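Local coordinates for aminomethyltransferase (Bartonella henselae, PDB 3GIR), which belongs to the aminomethyltransferase family, pairing a folate-binding domain with a C-terminal beta-barrel domain of the glycine cleavage T-protein type, at residues 32-42 with 51-61; 254-262 with 383-391. All blocks are in the same frame, centred on the assembly; numbering follows the deposited sequence. Where two conformers were deposited one is given.

Interaction 1 (32-42 with 51-61)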
loop_
_atom_site.group_PDB
_atom_site.type_symbol
_atom_site.label_atom_id
_atom_site.label_comp_id
_atom_site.label_asym_id
_atom_site.label_seq_id
_atom_site.Cartn_x
_atom_site.Cartn_y
_atom_site.Cartn_z
ATOM N N SER A 32 -3.598 24.026 -8.033
ATOM C CA SER A 32 -4.009 22.814 -8.786
ATOM C C SER A 32 -3.590 21.450 -8.146
ATOM O O SER A 32 -4.299 20.422 -8.327
ATOM C CB SER A 32 -3.500 22.894 -10.231
ATOM O OG SER A 32 -4.015 21.793 -10.992
ATOM N N LEU A 33 -2.465 21.395 -7.424
ATOM C CA LEU A 33 -2.281 20.238 -6.508
ATOM C C LEU A 33 -3.341 20.320 -5.397
ATOM O O LEU A 33 -3.642 21.369 -4.896
ATOM C CB LEU A 33 -0.882 20.166 -5.881
ATOM C CG LEU A 33 0.264 19.830 -6.833
ATOM C CD1 LEU A 33 1.571 19.909 -6.077
ATOM C CD2 LEU A 33 0.128 18.420 -7.456
ATOM N N LYS A 34 -3.863 19.168 -4.996
ATOM C CA LYS A 34 -4.792 19.114 -3.876
ATOM C C LYS A 34 -4.082 19.373 -2.578
ATOM O O LYS A 34 -2.903 19.031 -2.401
ATOM C CB LYS A 34 -5.468 17.757 -3.839
ATOM C CG LYS A 34 -6.423 17.488 -5.088
ATOM C CD LYS A 34 -6.759 15.979 -5.135
ATOM C CE LYS A 34 -7.603 15.576 -6.304
ATOM N NZ LYS A 34 -7.571 14.085 -6.426
ATOM N N THR A 35 -4.807 19.958 -1.636
ATOM C CA THR A 35 -4.245 20.363 -0.354
ATOM C C THR A 35 -4.736 19.407 0.779
ATOM O O THR A 35 -5.930 19.222 0.966
ATOM C CB THR A 35 -4.645 21.780 -0.047
ATOM O OG1 THR A 35 -4.060 22.621 -1.066
ATOM C CG2 THR A 35 -4.159 22.245 1.288
ATOM N N LEU A 36 -3.815 18.937 1.588
ATOM C CA LEU A 36 -4.152 18.144 2.784
ATOM C C LEU A 36 -4.904 18.975 3.771
ATOM O O LEU A 36 -4.546 20.132 4.059
ATOM C CB LEU A 36 -2.879 17.672 3.468
ATOM C CG LEU A 36 -2.098 16.608 2.714
ATOM C CD1 LEU A 36 -0.679 16.460 3.325
ATOM C CD2 LEU A 36 -2.842 15.238 2.636
ATOM N N PRO A 37 -5.965 18.394 4.320
ATOM C CA PRO A 37 -6.604 19.114 5.458
ATOM C C PRO A 37 -5.700 19.614 6.549
ATOM O O PRO A 37 -5.892 20.727 7.067
ATOM C CB PRO A 37 -7.568 18.032 5.990
ATOM C CG PRO A 37 -7.933 17.215 4.815
ATOM C CD PRO A 37 -6.637 17.129 4.018
ATOM N N LEU A 38 -4.672 18.846 6.930
ATOM C CA LEU A 38 -3.710 19.222 7.957
ATOM C C LEU A 38 -2.428 19.922 7.421
ATOM O O LEU A 38 -1.420 19.959 8.103
ATOM C CB LEU A 38 -3.330 17.991 8.739
ATOM C CG LEU A 38 -4.488 17.275 9.434
ATOM C CD1 LEU A 38 -3.931 16.062 10.198
ATOM C CD2 LEU A 38 -5.284 18.243 10.381
ATOM N N TYR A 39 -2.528 20.504 6.211
ATOM C CA TYR A 39 -1.388 21.188 5.592
ATOM C C TYR A 39 -0.687 22.124 6.552
ATOM O O TYR A 39 0.542 22.112 6.659
ATOM C CB TYR A 39 -1.815 21.969 4.353
ATOM C CG TYR A 39 -0.716 22.859 3.808
ATOM C CD1 TYR A 39 0.278 22.327 3.021
ATOM C CD2 TYR A 39 -0.645 24.202 4.158
ATOM C CE1 TYR A 39 1.311 23.112 2.482
ATOM C CE2 TYR A 39 0.423 25.018 3.657
ATOM C CZ TYR A 39 1.377 24.433 2.815
ATOM O OH TYR A 39 2.410 25.157 2.316
ATOM N N GLU A 40 -1.470 22.927 7.315
ATOM C CA GLU A 40 -0.808 23.867 8.228
ATOM C C GLU A 40 0.078 23.227 9.315
ATOM O O GLU A 40 1.121 23.790 9.714
ATOM C CB GLU A 40 -1.862 24.774 8.907
ATOM C CG GLU A 40 -2.439 25.789 7.978
ATOM C CD GLU A 40 -3.557 26.630 8.676
ATOM O OE1 GLU A 40 -3.567 26.705 9.948
ATOM O OE2 GLU A 40 -4.427 27.192 7.963
ATOM N N LEU A 41 -0.297 22.034 9.826
ATOM C CA LEU A 41 0.541 21.303 10.732
ATOM C C LEU A 41 1.871 20.927 10.083
ATOM O O LEU A 41 2.925 20.953 10.756
ATOM C CB LEU A 41 -0.122 20.018 11.301
ATOM C CG LEU A 41 -1.323 20.133 12.213
ATOM C CD1 LEU A 41 -1.736 18.752 12.799
ATOM C CD2 LEU A 41 -0.977 21.166 13.332
ATOM N N HIS A 42 1.805 20.542 8.830
ATOM C CA HIS A 42 3.012 20.157 8.117
ATOM C C HIS A 42 3.897 21.374 7.899
ATOM O O HIS A 42 5.123 21.260 8.089
ATOM C CB HIS A 42 2.698 19.416 6.811
ATOM C CG HIS A 42 1.881 18.204 7.055
ATOM N ND1 HIS A 42 2.341 17.179 7.853
ATOM C CD2 HIS A 42 0.618 17.874 6.682
ATOM C CE1 HIS A 42 1.416 16.235 7.916
ATOM N NE2 HIS A 42 0.336 16.646 7.264
ATOM N N ALA A 51 4.849 17.050 -5.168
ATOM C CA ALA A 51 3.683 16.452 -5.797
ATOM C C ALA A 51 3.739 14.961 -5.732
ATOM O O ALA A 51 4.764 14.327 -6.034
ATOM C CB ALA A 51 3.618 16.840 -7.294
ATOM N N PHE A 52 2.619 14.380 -5.316
ATOM C CA PHE A 52 2.390 12.925 -5.393
ATOM C C PHE A 52 0.941 12.688 -5.620
ATOM O O PHE A 52 0.089 13.160 -4.871
ATOM C CB PHE A 52 2.811 12.224 -4.100
ATOM C CG PHE A 52 2.555 10.761 -4.150
ATOM C CD1 PHE A 52 3.327 9.957 -4.967
ATOM C CD2 PHE A 52 1.523 10.219 -3.452
ATOM C CE1 PHE A 52 3.098 8.605 -5.048
ATOM C CE2 PHE A 52 1.284 8.834 -3.530
ATOM C CZ PHE A 52 2.077 8.047 -4.319
ATOM N N ALA A 53 0.667 11.915 -6.674
ATOM C CA ALA A 53 -0.703 11.494 -7.024
ATOM C C ALA A 53 -1.668 12.617 -7.051
ATOM O O ALA A 53 -2.842 12.482 -6.702
ATOM C CB ALA A 53 -1.209 10.335 -6.030
ATOM N N GLY A 54 -1.203 13.797 -7.478
ATOM C CA GLY A 54 -2.031 14.978 -7.561
ATOM C C GLY A 54 -2.232 15.832 -6.323
ATOM O O GLY A 54 -2.988 16.813 -6.357
ATOM N N TRP A 55 -1.518 15.453 -5.242
ATOM C CA TRP A 55 -1.521 16.141 -3.995
ATOM C C TRP A 55 -0.188 16.780 -3.671
ATOM O O TRP A 55 0.828 16.272 -4.066
ATOM C CB TRP A 55 -1.781 15.152 -2.826
ATOM C CG TRP A 55 -3.204 14.568 -2.866
ATOM C CD1 TRP A 55 -3.644 13.631 -3.683
ATOM C CD2 TRP A 55 -4.289 14.915 -1.999
ATOM N NE1 TRP A 55 -4.985 13.334 -3.405
ATOM C CE2 TRP A 55 -5.397 14.130 -2.385
ATOM C CE3 TRP A 55 -4.428 15.797 -0.944
ATOM C CZ2 TRP A 55 -6.634 14.171 -1.689
ATOM C CZ3 TRP A 55 -5.648 15.860 -0.261
ATOM C CH2 TRP A 55 -6.729 15.055 -0.658
ATOM N N ARG A 56 -0.233 17.875 -2.938
ATOM C CA ARG A 56 0.964 18.500 -2.355
ATOM C C ARG A 56 1.234 17.785 -0.990
ATOM O O ARG A 56 0.514 17.988 0.014
ATOM C CB ARG A 56 0.857 20.015 -2.205
ATOM C CG ARG A 56 2.081 20.625 -1.471
ATOM C CD ARG A 56 2.162 22.146 -1.487
ATOM N NE ARG A 56 2.390 22.612 -2.815
ATOM C CZ ARG A 56 1.475 23.045 -3.674
ATOM N NH1 ARG A 56 0.188 23.134 -3.327
ATOM N NH2 ARG A 56 1.854 23.410 -4.900
ATOM N N MET A 57 2.283 17.001 -0.965
ATOM C CA MET A 57 2.553 16.117 0.205
ATOM C C MET A 57 3.855 16.471 0.886
ATOM O O MET A 57 4.802 16.891 0.187
ATOM C CB MET A 57 2.592 14.651 -0.220
ATOM C CG MET A 57 1.320 14.106 -0.813
ATOM S SD MET A 57 -0.043 14.099 0.354
ATOM C CE MET A 57 0.417 12.672 1.405
ATOM N N PRO A 58 3.963 16.237 2.180
ATOM C CA PRO A 58 5.242 16.441 2.843
ATOM C C PRO A 58 6.174 15.301 2.472
ATOM O O PRO A 58 5.940 14.128 2.822
ATOM C CB PRO A 58 4.842 16.485 4.349
ATOM C CG PRO A 58 3.509 15.755 4.423
ATOM C CD PRO A 58 2.880 15.906 3.128
ATOM N N LEU A 59 7.242 15.610 1.734
ATOM C CA LEU A 59 8.231 14.563 1.366
ATOM C C LEU A 59 9.201 14.233 2.487
ATOM O O LEU A 59 9.626 13.081 2.639
ATOM C CB LEU A 59 9.063 15.004 0.141
ATOM C CG LEU A 59 8.214 15.369 -1.077
ATOM C CD1 LEU A 59 9.155 15.690 -2.296
ATOM C CD2 LEU A 59 7.134 14.310 -1.474
ATOM N N THR A 60 9.575 15.259 3.257
ATOM C CA THR A 60 10.477 15.094 4.373
ATOM C C THR A 60 10.298 16.263 5.324
ATOM O O THR A 60 9.629 17.240 4.964
ATOM C CB THR A 60 11.922 14.921 3.896
ATOM O OG1 THR A 60 12.792 14.625 5.004
ATOM C CG2 THR A 60 12.425 16.140 3.150
ATOM N N TYR A 61 10.776 16.039 6.544
ATOM C CA TYR A 61 10.746 17.024 7.614
ATOM C C TYR A 61 12.181 17.336 8.010
ATOM O O TYR A 61 13.150 16.736 7.505
ATOM C CB TYR A 61 9.936 16.477 8.750
ATOM C CG TYR A 61 8.478 16.290 8.419
ATOM C CD1 TYR A 61 7.521 17.253 8.722
ATOM C CD2 TYR A 61 8.060 15.114 7.834
ATOM C CE1 TYR A 61 6.182 17.018 8.484
ATOM C CE2 TYR A 61 6.728 14.886 7.563
ATOM C CZ TYR A 61 5.787 15.811 7.918
ATOM O OH TYR A 61 4.451 15.554 7.614
HETATM O O HOH W 1 -4.342 17.335 -8.534
HETATM O O HOH W 2 -2.170 23.822 -4.890
HETATM O O HOH W 3 -6.823 11.580 -5.057
HETATM O O HOH W 4 -5.381 12.990 -7.135
HETATM O O HOH W 5 -1.214 22.447 -0.638
HETATM O O HOH W 6 -1.103 19.862 1.107
#
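Lys34 and Trp55 meet where the short N-terminal strand 34-35 lies parallel along strand 55-60, forming one border of a small mixed sheet; farther along, the start of helix 39-44 packs over the same strand. Two nearly straight backbone bonds set the register: Lys34 N donates to Gly54 O (2.9 Å) and Arg56 N to Lys34 O (3.0 Å). Gly54 sits in a type I' turn, at backbone angles that would press a CB against the preceding carbonyl oxygen. Lys34 lays its aliphatic chain across one face of the indole, CB standing 3.7 Å from the centroid of the six-membered ring. Its extended chain carries NZ past the indole, where one water joins NZ to Trp55 NE1 and another joins NZ to Ala53 O. On the side of the sheet where Arg56 points, Leu33 CD1 covers one face of its guanidinium, 3.7 Å from NH2. Leu36 CD1 meets Pro58 CD tip to tip at 3.6 Å, while CD2 reaches Met57 SD. Pro58 CG makes a CH-pi contact over one face of the His42 imidazole, 3.9 Å from its centroid. Tyr61 OH lies 2.7 Å from His42 ND1. The bond from His42 NE2 to Asp80, with Pro58 over the ring, probably fixes the imidazole's rotation, and the nearby carboxylate would tend to polarise it.

Interaction 2 (254-262 with 383-391)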
loop_
_atom_site.group_PDB
_atom_site.type_symbol
_atom_site.label_atom_id
_atom_site.label_comp_id
_atom_site.label_asym_id
_atom_site.label_seq_id
_atom_site.Cartn_x
_atom_site.Cartn_y
_atom_site.Cartn_z
ATOM N N LEU A 254 10.506 2.714 3.740
ATOM C CA LEU A 254 9.951 1.705 4.629
ATOM C C LEU A 254 9.210 0.627 3.887
ATOM O O LEU A 254 9.398 -0.599 4.183
ATOM C CB LEU A 254 9.079 2.321 5.732
ATOM C CG LEU A 254 9.797 3.184 6.759
ATOM C CD1 LEU A 254 8.767 4.143 7.378
ATOM C CD2 LEU A 254 10.514 2.366 7.886
ATOM N N ARG A 255 8.248 1.013 3.058
ATOM C CA ARG A 255 7.467 0.059 2.349
ATOM C C ARG A 255 8.306 -0.802 1.410
ATOM O O ARG A 255 8.006 -1.990 1.241
ATOM C CB ARG A 255 6.279 0.711 1.630
ATOM C CG ARG A 255 6.630 1.592 0.414
ATOM C CD ARG A 255 6.611 0.767 -0.800
ATOM N NE ARG A 255 7.132 1.547 -1.914
ATOM C CZ ARG A 255 7.329 1.102 -3.159
ATOM N NH1 ARG A 255 7.041 -0.121 -3.538
ATOM N NH2 ARG A 255 7.798 1.981 -4.051
ATOM N N LEU A 256 9.294 -0.207 0.779
ATOM C CA LEU A 256 10.145 -0.940 -0.158
ATOM C C LEU A 256 11.010 -1.970 0.547
ATOM O O LEU A 256 11.067 -3.135 0.127
ATOM C CB LEU A 256 10.948 0.066 -0.990
ATOM C CG LEU A 256 11.921 -0.460 -2.057
ATOM C CD1 LEU A 256 11.228 -1.551 -2.906
ATOM C CD2 LEU A 256 12.547 0.714 -2.847
ATOM N N GLU A 257 11.585 -1.616 1.680
ATOM C CA GLU A 257 12.242 -2.641 2.594
ATOM C C GLU A 257 11.312 -3.799 2.958
ATOM O O GLU A 257 11.722 -4.941 3.082
ATOM C CB GLU A 257 12.780 -1.980 3.852
ATOM C CG GLU A 257 14.034 -1.255 3.677
ATOM C CD GLU A 257 14.584 -0.730 4.980
ATOM O OE1 GLU A 257 13.808 -0.712 5.968
ATOM O OE2 GLU A 257 15.764 -0.310 5.030
ATOM N N ALA A 258 10.036 -3.484 3.223
ATOM C CA ALA A 258 8.991 -4.455 3.591
ATOM C C ALA A 258 8.450 -5.295 2.420
ATOM O O ALA A 258 7.605 -6.126 2.616
ATOM C CB ALA A 258 7.799 -3.787 4.360
ATOM N N GLY A 259 8.918 -5.027 1.229
ATOM C CA GLY A 259 8.490 -5.707 0.046
ATOM C C GLY A 259 7.115 -5.390 -0.489
ATOM O O GLY A 259 6.500 -6.221 -1.224
ATOM N N LEU A 260 6.578 -4.230 -0.118
ATOM C CA LEU A 260 5.211 -3.883 -0.443
ATOM C C LEU A 260 5.109 -3.154 -1.732
ATOM O O LEU A 260 5.913 -2.274 -2.004
ATOM C CB LEU A 260 4.592 -3.076 0.700
ATOM C CG LEU A 260 4.754 -3.681 2.096
ATOM C CD1 LEU A 260 4.236 -2.732 3.192
ATOM C CD2 LEU A 260 4.032 -4.996 2.090
ATOM N N CYS A 261 4.088 -3.454 -2.513
ATOM C CA CYS A 261 3.911 -2.775 -3.825
ATOM C C CYS A 261 3.359 -1.378 -3.715
ATOM O O CYS A 261 2.529 -1.072 -2.824
ATOM C CB CYS A 261 2.964 -3.542 -4.708
ATOM S SG CYS A 261 3.690 -5.091 -5.295
ATOM N N LEU A 262 3.754 -0.537 -4.671
ATOM C CA LEU A 262 3.167 0.784 -4.832
ATOM C C LEU A 262 2.459 0.811 -6.191
ATOM O O LEU A 262 3.106 0.705 -7.256
ATOM C CB LEU A 262 4.203 1.897 -4.662
ATOM C CG LEU A 262 3.670 3.269 -5.087
ATOM C CD1 LEU A 262 2.582 3.626 -4.070
ATOM C CD2 LEU A 262 4.803 4.291 -5.122
ATOM N N LEU A 383 12.192 -11.054 -1.085
ATOM C CA LEU A 383 11.455 -10.005 -0.368
ATOM C C LEU A 383 10.754 -10.649 0.819
ATOM O O LEU A 383 10.380 -11.826 0.727
ATOM C CB LEU A 383 10.465 -9.384 -1.298
ATOM C CG LEU A 383 11.017 -8.593 -2.503
ATOM C CD1 LEU A 383 9.833 -8.256 -3.445
ATOM C CD2 LEU A 383 11.825 -7.381 -1.988
ATOM N N PRO A 384 10.584 -9.917 1.928
ATOM C CA PRO A 384 11.060 -8.554 2.127
ATOM C C PRO A 384 12.557 -8.504 2.385
ATOM O O PRO A 384 13.207 -9.499 2.735
ATOM C CB PRO A 384 10.299 -8.077 3.361
ATOM C CG PRO A 384 10.090 -9.361 4.119
ATOM C CD PRO A 384 9.987 -10.479 3.157
ATOM N N PHE A 385 13.130 -7.314 2.259
ATOM C CA PHE A 385 14.504 -7.100 2.606
ATOM C C PHE A 385 14.748 -7.087 4.094
ATOM O O PHE A 385 15.870 -7.401 4.562
ATOM C CB PHE A 385 14.980 -5.762 2.037
ATOM C CG PHE A 385 15.128 -5.724 0.530
ATOM C CD1 PHE A 385 14.128 -5.165 -0.305
ATOM C CD2 PHE A 385 16.277 -6.226 -0.067
ATOM C CE1 PHE A 385 14.293 -5.107 -1.696
ATOM C CE2 PHE A 385 16.441 -6.133 -1.437
ATOM C CZ PHE A 385 15.430 -5.642 -2.243
ATOM N N VAL A 386 13.767 -6.573 4.841
ATOM C CA VAL A 386 13.844 -6.445 6.279
ATOM C C VAL A 386 12.684 -7.256 6.873
ATOM O O VAL A 386 11.554 -7.220 6.413
ATOM C CB VAL A 386 13.782 -4.912 6.684
ATOM C CG1 VAL A 386 13.649 -4.771 8.198
ATOM C CG2 VAL A 386 14.994 -4.155 6.140
ATOM N N GLU A 387 12.973 -7.940 7.983
ATOM C CA GLU A 387 12.042 -8.823 8.627
ATOM C C GLU A 387 10.785 -8.067 9.089
ATOM O O GLU A 387 10.910 -6.998 9.660
ATOM C CB GLU A 387 12.710 -9.403 9.879
ATOM C CG GLU A 387 12.076 -10.694 10.421
ATOM C CD GLU A 387 12.642 -11.094 11.812
ATOM O OE1 GLU A 387 13.730 -10.594 12.212
ATOM O OE2 GLU A 387 11.971 -11.894 12.502
ATOM N N GLN A 388 9.620 -8.630 8.781
ATOM C CA GLN A 388 8.353 -8.049 9.204
ATOM C C GLN A 388 8.076 -8.343 10.653
ATOM O O GLN A 388 8.524 -9.373 11.119
ATOM C CB GLN A 388 7.211 -8.498 8.330
ATOM C CG GLN A 388 7.430 -7.973 6.883
ATOM C CD GLN A 388 6.490 -8.620 5.909
ATOM O OE1 GLN A 388 5.904 -9.650 6.181
ATOM N NE2 GLN A 388 6.332 -7.983 4.737
ATOM N N ARG A 389 7.451 -7.357 11.340
ATOM C CA ARG A 389 7.217 -7.425 12.781
ATOM C C ARG A 389 5.734 -7.103 13.102
ATOM O O ARG A 389 5.390 -6.383 14.055
ATOM C CB ARG A 389 8.248 -6.562 13.541
ATOM C CG ARG A 389 9.708 -7.105 13.306
ATOM C CD ARG A 389 10.806 -6.450 14.174
ATOM N NE ARG A 389 11.289 -5.216 13.575
ATOM C CZ ARG A 389 12.105 -5.101 12.515
ATOM N NH1 ARG A 389 12.384 -3.876 12.089
ATOM N NH2 ARG A 389 12.631 -6.161 11.872
ATOM N N TYR A 390 4.837 -7.716 12.328
ATOM C CA TYR A 390 3.409 -7.555 12.534
ATOM C C TYR A 390 2.960 -8.150 13.869
ATOM O O TYR A 390 3.613 -9.097 14.368
ATOM C CB TYR A 390 2.605 -8.176 11.422
ATOM C CG TYR A 390 2.894 -7.630 10.018
ATOM C CD1 TYR A 390 2.877 -6.285 9.762
ATOM C CD2 TYR A 390 3.152 -8.480 8.975
ATOM C CE1 TYR A 390 3.122 -5.816 8.490
ATOM C CE2 TYR A 390 3.402 -8.045 7.694
ATOM C CZ TYR A 390 3.346 -6.691 7.443
ATOM O OH TYR A 390 3.524 -6.201 6.156
ATOM N N PHE A 391 1.912 -7.624 14.482
ATOM C CA PHE A 391 1.430 -8.097 15.782
ATOM C C PHE A 391 0.957 -9.568 15.652
ATOM O O PHE A 391 0.237 -9.914 14.759
ATOM C CB PHE A 391 0.257 -7.251 16.222
ATOM C CG PHE A 391 -0.276 -7.605 17.591
ATOM C CD1 PHE A 391 0.492 -7.379 18.698
ATOM C CD2 PHE A 391 -1.556 -8.095 17.710
ATOM C CE1 PHE A 391 -0.015 -7.692 19.988
ATOM C CE2 PHE A 391 -2.080 -8.437 18.993
ATOM C CZ PHE A 391 -1.287 -8.187 20.119
#
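Glu257 O, in the last turn of helix 248-257, receives two backbone N-H groups from the loop after strand 374-381: Val386 N at 3.2 Å and, in a weak and bent bond, Phe385 N at 2.9 Å. The Val386 donor is tilted 35° from the carbonyl plane. Ala258 O is approached by Gln388 NE2 at 3.1 Å, also a weak bond; the long, extended glutamine chain brings its amide back to the helix end. Around these polar contacts, Val386 CG2 lies against the Glu257 side chain, 3.6 Å from CD. Pro384, which follows a cis peptide bond, places CB 3.4 Å from Ala258 O, and Phe385 turns its ring edge to Leu256 O, with CD1 at 3.7 Å. Gly259 suits the close passage of the loop, since a CB there would crowd Leu383 and Pro384. A second shell holds the partners in place. The Glu257 carboxylate pairs with Arg73 and accepts a bond from Phe347 N, whereas Phe385 stacks on His381. Arg255 NH1 bonds to Leu260 O (2.9 Å) with that oxygen in the guanidinium plane, tying the departing chain to the helix, and also pairs with Asp266. Gly259, with positive phi and two bonds back into the last turn, completes a Schellman motif, here a helix end whose carbonyls are met by the C-terminal loop.

In the fold
The two interactions follow one another along the chain, 32-42 with 51-61 closing before 254-262 with 383-391 opens. Their centres lie 25 Å apart, yet their nearest atoms come within about 4 Å without touching. Interaction 1 is local, built from the N-terminal strands and a helix start; interaction 2 brings together segments 121 residues apart in sequence and joins the folate-binding family region to that of the C-terminal barrel. Helix 248-257 bridges them: Leu248 near its beginning packs on Phe52, Met57 and Leu59, while its far end receives the 383-391 loop. One helix thus links the small N-terminal sheet to the loop that follows strand 374-381, coupling the two regions structurally.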